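Local coordinates for ribokinase (Arabidopsis thaliana, PDB 6ILS), which catalyses the magnesium-dependent transfer of a phosphoryl group from ATP to O-5 of D-ribose, giving D-ribose 5-phosphate, at residues 143-146 with 147-151. Sequence-based numbering, arbitrary orientation.
Sequences REIP and DSINI. With RIB (alpha-D-ribofuranose), chain F.
Asp147 meets the guanidinium of Arg143 at its edge, the two flat groups only 12° from coplanar. The salt bridge is one straight bond, Arg143 NH2 to Asp147 OD1 at 2.7 Å, received on the syn lone pair. Arginine suits the place because its chain, bent at chi3 (58°), brings NH2 to the carboxylate while NH1 reaches the carbonyl of Thr173. A leucine in its place would probably leave the Asp147 carboxylate without its counter-charge. A water donates to Asp147 OD1 and Ile145 O, tying loop to helix. This is one of the strand-to-helix turns of the Rossmann-like PfkB core, where strand 138-143 gives way to helix 147-158. Pro146 sits at the N-cap, where the helix asks no N-H of it, and lacking one costs no bond. Its backbone O accepts a hydrogen bond from Asn150 N at 3.2 Å and, weakly, from Ile149 N. Ile145 CD1 packs on Ile149 CG2 at 3.7 Å. Asn150 suits its place because ND2 can donate to Gln142 O and, weakly, to the water. Glu144 runs extended beyond CG (chi2 -168°), which carries OE2 out to accept a hydrogen bond from ribose O1 at 2.6 Å; Ser10 OG and Lys41 N hold OE1.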
loop_
_atom_site.group_PDB
_atom_site.type_symbol
_atom_site.label_atom_id
_atom_site.label_comp_id
_atom_site.label_asym_id
_atom_site.label_seq_id
_atom_site.Cartn_x
_atom_site.Cartn_y
_atom_site.Cartn_z
ATOM N N ARG B 143 -12.322 3.486 -17.790
ATOM C CA ARG B 143 -11.080 3.394 -18.551
ATOM C C ARG B 143 -9.864 3.120 -17.686
ATOM O O ARG B 143 -8.858 3.826 -17.753
ATOM C CB ARG B 143 -10.909 4.655 -19.370
ATOM C CG ARG B 143 -12.095 4.821 -20.295
ATOM C CD ARG B 143 -11.732 5.458 -21.611
ATOM N NE ARG B 143 -10.705 4.726 -22.356
ATOM C CZ ARG B 143 -9.609 5.307 -22.832
ATOM N NH1 ARG B 143 -9.410 6.599 -22.603
ATOM N NH2 ARG B 143 -8.709 4.609 -23.515
ATOM N N GLU B 144 -9.968 2.053 -16.902
ATOM C CA GLU B 144 -8.892 1.613 -16.005
ATOM C C GLU B 144 -8.565 0.136 -16.228
ATOM O O GLU B 144 -7.896 -0.495 -15.403
ATOM C CB GLU B 144 -9.292 1.871 -14.533
ATOM C CG GLU B 144 -9.397 3.345 -14.180
ATOM C CD GLU B 144 -9.502 3.613 -12.668
ATOM O OE1 GLU B 144 -10.031 2.756 -11.916
ATOM O OE2 GLU B 144 -9.027 4.685 -12.238
ATOM N N ILE B 145 -9.066 -0.413 -17.333
ATOM C CA ILE B 145 -8.662 -1.733 -17.838
ATOM C C ILE B 145 -8.407 -1.564 -19.357
ATOM O O ILE B 145 -8.734 -0.510 -19.927
ATOM C CB ILE B 145 -9.722 -2.841 -17.570
ATOM C CG1 ILE B 145 -10.952 -2.631 -18.454
ATOM C CG2 ILE B 145 -10.113 -2.903 -16.081
ATOM C CD1 ILE B 145 -11.978 -3.710 -18.380
ATOM N N PRO B 146 -7.799 -2.569 -20.012
ATOM C CA PRO B 146 -7.398 -2.318 -21.413
ATOM C C PRO B 146 -8.538 -2.007 -22.389
ATOM O O PRO B 146 -9.596 -2.602 -22.302
ATOM C CB PRO B 146 -6.715 -3.633 -21.817
ATOM C CG PRO B 146 -6.162 -4.164 -20.537
ATOM C CD PRO B 146 -7.192 -3.806 -19.486
ATOM N N ASP B 147 -8.285 -1.094 -23.325
ATOM C CA ASP B 147 -9.223 -0.791 -24.408
ATOM C C ASP B 147 -9.761 -2.060 -25.061
ATOM O O ASP B 147 -10.940 -2.156 -25.390
ATOM C CB ASP B 147 -8.550 0.089 -25.472
ATOM C CG ASP B 147 -8.347 1.530 -25.014
ATOM O OD1 ASP B 147 -9.121 2.008 -24.161
ATOM O OD2 ASP B 147 -7.415 2.196 -25.520
ATOM N N SER B 148 -8.888 -3.044 -25.236
ATOM C CA SER B 148 -9.256 -4.262 -25.949
ATOM C C SER B 148 -10.354 -5.020 -25.244
ATOM O O SER B 148 -11.276 -5.523 -25.877
ATOM C CB SER B 148 -8.046 -5.181 -26.124
ATOM O OG SER B 148 -8.487 -6.479 -26.477
ATOM N N ILE B 149 -10.247 -5.097 -23.921
ATOM C CA ILE B 149 -11.248 -5.762 -23.111
ATOM C C ILE B 149 -12.566 -4.993 -23.133
ATOM O O ILE B 149 -13.628 -5.595 -23.269
ATOM C CB ILE B 149 -10.737 -5.924 -21.656
ATOM C CG1 ILE B 149 -9.469 -6.783 -21.654
ATOM C CG2 ILE B 149 -11.820 -6.534 -20.770
ATOM C CD1 ILE B 149 -9.682 -8.167 -22.246
ATOM N N ASN B 150 -12.500 -3.666 -22.999
ATOM C CA ASN B 150 -13.729 -2.867 -23.072
ATOM C C ASN B 150 -14.446 -3.051 -24.402
ATOM O O ASN B 150 -15.669 -3.125 -24.447
ATOM C CB ASN B 150 -13.441 -1.384 -22.865
ATOM C CG ASN B 150 -13.348 -1.009 -21.397
ATOM O OD1 ASN B 150 -13.953 -1.655 -20.540
ATOM N ND2 ASN B 150 -12.586 0.025 -21.108
ATOM N N ILE B 151 -13.670 -3.111 -25.480
ATOM C CA ILE B 151 -14.256 -3.262 -26.817
ATOM C C ILE B 151 -14.984 -4.593 -26.927
ATOM O O ILE B 151 -16.132 -4.644 -27.347
ATOM C CB ILE B 151 -13.181 -3.114 -27.914
ATOM C CG1 ILE B 151 -12.773 -1.647 -28.030
ATOM C CG2 ILE B 151 -13.715 -3.628 -29.253
ATOM C CD1 ILE B 151 -11.519 -1.407 -28.818
HETATM O O5 RIB F . -13.054 7.326 -8.824
HETATM C C5 RIB F . -12.312 6.901 -7.712
HETATM C C4 RIB F . -11.323 6.005 -8.100
HETATM O O4 RIB F . -10.440 6.545 -9.198
HETATM C C3 RIB F . -10.334 5.891 -6.860
HETATM O O3 RIB F . -10.877 4.832 -5.933
HETATM C C2 RIB F . -9.186 5.712 -7.336
HETATM O O2 RIB F . -8.649 4.354 -7.079
HETATM C C1 RIB F . -9.265 6.017 -8.974
HETATM O O1 RIB F . -9.119 4.843 -9.686
HETATM O O HOH W 1 -9.705 1.365 -21.613
#